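Local atomic coordinates of general secretion pathway protein F (Vibrio cholerae, PDB entry 3C1Q), a protein that probably serves as an inner-membrane component of the type II secretion machinery that exports toxins and proteases from the periplasm. Residues Ala15-Gln20 / Pro45-Met50. Numbering follows the deposited sequence.
Sequences ALITRQ and PRIRTM
I17 meets I47 and M50 with two different branches, a compact instance of how one beta-branched residue can serve two neighbours on the helix packed against it. The short arm does the first job: CG2 of I17 abuts CG2 of I47, methyl against methyl, at 3.9 Å, with the two side chains crossing at a slant. The longer arm does the second. At chi1 64° the CG1 arm of I17 sits flanked by both the N and the C of its own backbone, and an extended chi2 carries CD1 outward to CE of M50, 3.8 Å away. Residue 50 is a selenomethionine; its chain runs straight as far as the selenium and then bends at chi3 (73°), and it lies roughly perpendicular to the side chain of I17. I47 and M50 are three residues apart, so both lie on the same face of helix 45-59, about one turn apart, and point toward helix 11-26.

No hydrogen bond joins the two segments, and the burial is modest, 104 Å² summed over both sides. The CA atoms of I17 and I47 are 8.9 Å apart, so the backbones stay apart and only side-chain methyls meet. Around this pair of contacts, V38 of helix 31-40 touches I17, and Y71 and F75 pack on M50. On helix 11-26, R19 turns instead to helix 92-121, with a salt bridge to E104 and hydrogen bonds to the calcium ligands E97 and D101. The I17 contact is thus plain core packing between helix 11-26 and helix 45-59, within the all-helical first cytoplasmic domain of this GSP F family protein.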
ATOM      1  N   ALA B  15       8.705  -2.646   3.534  1.00  8.70           N
ATOM      2  CA  ALA B  15       8.012  -1.490   2.976  1.00  8.56           C
ATOM      3  C   ALA B  15       6.525  -1.765   2.761  1.00  8.57           C
ATOM      4  O   ALA B  15       5.675  -0.907   3.046  1.00  8.70           O
ATOM      5  CB  ALA B  15       8.667  -1.066   1.676  1.00  8.26           C
ATOM      6  N   LEU B  16       6.224  -2.962   2.276  1.00  8.57           N
ATOM      7  CA  LEU B  16       4.859  -3.347   1.986  1.00  8.35           C
ATOM      8  C   LEU B  16       4.059  -3.359   3.280  1.00  7.82           C
ATOM      9  O   LEU B  16       3.036  -2.664   3.385  1.00  7.96           O
ATOM     10  CB  LEU B  16       4.826  -4.714   1.318  1.00  8.53           C
ATOM     11  CG  LEU B  16       3.466  -5.390   1.125  1.00  9.29           C
ATOM     12  CD1 LEU B  16       2.546  -4.510   0.280  1.00 10.67           C
ATOM     13  CD2 LEU B  16       3.644  -6.772   0.511  1.00 10.86           C
ATOM     14  N   ILE B  17       4.494  -4.153   4.266  1.00  7.08           N
ATOM     15  CA  ILE B  17       3.677  -4.273   5.482  1.00  7.18           C
ATOM     16  C   ILE B  17       3.595  -2.954   6.226  1.00  6.99           C
ATOM     17  O   ILE B  17       2.568  -2.658   6.839  1.00  7.17           O
ATOM     18  CB  ILE B  17       4.108  -5.458   6.403  1.00  7.25           C
ATOM     19  CG1 ILE B  17       5.535  -5.267   6.944  1.00  7.63           C
ATOM     20  CG2 ILE B  17       3.935  -6.802   5.653  1.00  7.83           C
ATOM     21  CD1 ILE B  17       6.037  -6.395   7.939  1.00  7.58           C
ATOM     22  N   THR B  18       4.649  -2.137   6.171  1.00  6.12           N
ATOM     23  CA  THR B  18       4.615  -0.862   6.908  1.00  6.83           C
ATOM     24  C   THR B  18       3.625   0.119   6.250  1.00  6.59           C
ATOM     25  O   THR B  18       2.837   0.782   6.934  1.00  5.75           O
ATOM     26  CB  THR B  18       6.034  -0.251   7.063  1.00  6.61           C
ATOM     27  OG1 THR B  18       6.904  -1.205   7.704  1.00  7.81           O
ATOM     28  CG2 THR B  18       5.990   0.999   7.894  1.00  8.48           C
ATOM     29  N   ARG B  19       3.632   0.150   4.921  1.00  6.80           N
ATOM     30  CA  ARG B  19       2.667   0.970   4.173  1.00  7.45           C
ATOM     31  C   ARG B  19       1.242   0.499   4.410  1.00  7.31           C
ATOM     32  O   ARG B  19       0.363   1.298   4.696  1.00  6.63           O
ATOM     33  CB  ARG B  19       2.987   0.987   2.685  1.00  7.86           C
ATOM     34  CG  ARG B  19       1.960   1.765   1.834  1.00  6.96           C
ATOM     35  CD  ARG B  19       1.853   3.197   2.242  1.00  5.51           C
ATOM     36  NE  ARG B  19       3.092   3.934   1.952  1.00  3.99           N
ATOM     37  CZ  ARG B  19       3.358   5.143   2.447  1.00  5.51           C
ATOM     38  NH1 ARG B  19       2.487   5.728   3.260  1.00  4.19           N
ATOM     39  NH2 ARG B  19       4.488   5.765   2.139  1.00  5.55           N
ATOM     40  N   GLN B  20       1.016  -0.807   4.354  1.00  7.88           N
ATOM     41  CA  GLN B  20      -0.323  -1.346   4.588  1.00  7.42           C
ATOM     42  C   GLN B  20      -0.803  -1.023   6.000  1.00  7.60           C
ATOM     43  O   GLN B  20      -1.929  -0.559   6.182  1.00  7.58           O
ATOM     44  CB  GLN B  20      -0.357  -2.852   4.351  1.00  7.37           C
ATOM     45  CG  GLN B  20      -0.075  -3.256   2.908  1.00  7.38           C
ATOM     46  CD  GLN B  20      -0.090  -4.752   2.710  1.00  8.94           C
ATOM     47  OE1 GLN B  20       0.681  -5.480   3.345  1.00  8.03           O
ATOM     48  NE2 GLN B  20      -0.983  -5.229   1.833  1.00  7.39           N
ATOM     49  N   PRO B  45       4.370 -16.789   3.924  1.00  9.81           N
ATOM     50  CA  PRO B  45       3.951 -17.454   5.171  1.00  9.57           C
ATOM     51  C   PRO B  45       4.644 -16.984   6.466  1.00  9.15           C
ATOM     52  O   PRO B  45       3.983 -16.888   7.501  1.00  8.15           O
ATOM     53  CB  PRO B  45       4.253 -18.932   4.894  1.00  9.83           C
ATOM     54  CG  PRO B  45       4.070 -19.058   3.425  1.00 10.46           C
ATOM     55  CD  PRO B  45       4.597 -17.769   2.844  1.00 10.35           C
ATOM     56  N   ARG B  46       5.946 -16.708   6.416  1.00  9.48           N
ATOM     57  CA  ARG B  46       6.686 -16.295   7.613  1.00  9.94           C
ATOM     58  C   ARG B  46       6.176 -14.959   8.113  1.00  9.88           C
ATOM     59  O   ARG B  46       6.125 -14.703   9.324  1.00  8.88           O
ATOM     60  CB  ARG B  46       8.181 -16.140   7.332  1.00 10.37           C
ATOM     61  CG  ARG B  46       8.987 -17.411   7.274  1.00 12.54           C
ATOM     62  CD  ARG B  46      10.487 -17.059   7.244  1.00 14.73           C
ATOM     63  NE  ARG B  46      11.352 -18.172   7.593  1.00 18.75           N
ATOM     64  CZ  ARG B  46      11.682 -18.526   8.840  1.00 19.43           C
ATOM     65  NH1 ARG B  46      11.201 -17.875   9.901  1.00 20.70           N
ATOM     66  NH2 ARG B  46      12.496 -19.543   9.032  1.00 21.16           N
ATOM     67  N   ILE B  47       5.849 -14.089   7.164  1.00  9.81           N
ATOM     68  CA  ILE B  47       5.385 -12.747   7.496  1.00 10.31           C
ATOM     69  C   ILE B  47       3.975 -12.832   8.065  1.00 10.62           C
ATOM     70  O   ILE B  47       3.677 -12.180   9.068  1.00 11.55           O
ATOM     71  CB  ILE B  47       5.439 -11.809   6.291  1.00 10.15           C
ATOM     72  CG1 ILE B  47       6.903 -11.556   5.899  1.00  9.62           C
ATOM     73  CG2 ILE B  47       4.719 -10.481   6.621  1.00 10.73           C
ATOM     74  CD1 ILE B  47       7.080 -10.719   4.645  1.00  9.58           C
ATOM     75  N   ARG B  48       3.120 -13.652   7.440  1.00 10.29           N
ATOM     76  CA  ARG B  48       1.773 -13.897   7.961  1.00 10.22           C
ATOM     77  C   ARG B  48       1.822 -14.398   9.408  1.00  9.45           C
ATOM     78  O   ARG B  48       1.136 -13.883  10.294  1.00  9.24           O
ATOM     79  CB  ARG B  48       1.016 -14.888   7.071  1.00 10.51           C
ATOM     80  CG  ARG B  48      -0.431 -15.092   7.505  1.00 12.37           C
ATOM     81  CD  ARG B  48      -1.235 -15.833   6.447  1.00 16.09           C
ATOM     82  NE  ARG B  48      -0.635 -17.127   6.159  1.00 19.65           N
ATOM     83  CZ  ARG B  48       0.062 -17.453   5.062  1.00 22.63           C
ATOM     84  NH1 ARG B  48       0.287 -16.585   4.067  1.00 22.75           N
ATOM     85  NH2 ARG B  48       0.543 -18.689   4.961  1.00 22.41           N
ATOM     86  N   THR B  49       2.669 -15.377   9.659  1.00  8.85           N
ATOM     87  CA  THR B  49       2.823 -15.918  11.007  1.00  8.25           C
ATOM     88  C   THR B  49       3.189 -14.844  12.017  1.00  8.64           C
ATOM     89  O   THR B  49       2.630 -14.785  13.118  1.00  8.62           O
ATOM     90  CB  THR B  49       3.939 -16.969  10.997  1.00  7.71           C
ATOM     91  OG1 THR B  49       3.508 -18.053  10.183  1.00  8.46           O
ATOM     92  CG2 THR B  49       4.234 -17.463  12.388  1.00  7.71           C
HETATM   93  N   MSE B  50       4.158 -14.020  11.642  1.00  9.10           N
HETATM   94  CA  MSE B  50       4.640 -12.946  12.499  1.00  9.65           C
HETATM   95  C   MSE B  50       3.522 -11.976  12.798  1.00 10.21           C
HETATM   96  O   MSE B  50       3.315 -11.626  13.950  1.00 10.29           O
HETATM   97  CB  MSE B  50       5.788 -12.203  11.818  1.00 10.56           C
HETATM   98  CG  MSE B  50       6.253 -10.958  12.537  1.00 11.91           C
HETATM   99 SE   MSE B  50       7.776 -10.200  11.584  1.00 13.83          SE
HETATM  100  CE  MSE B  50       6.819  -9.468  10.026  1.00 13.83           C
TER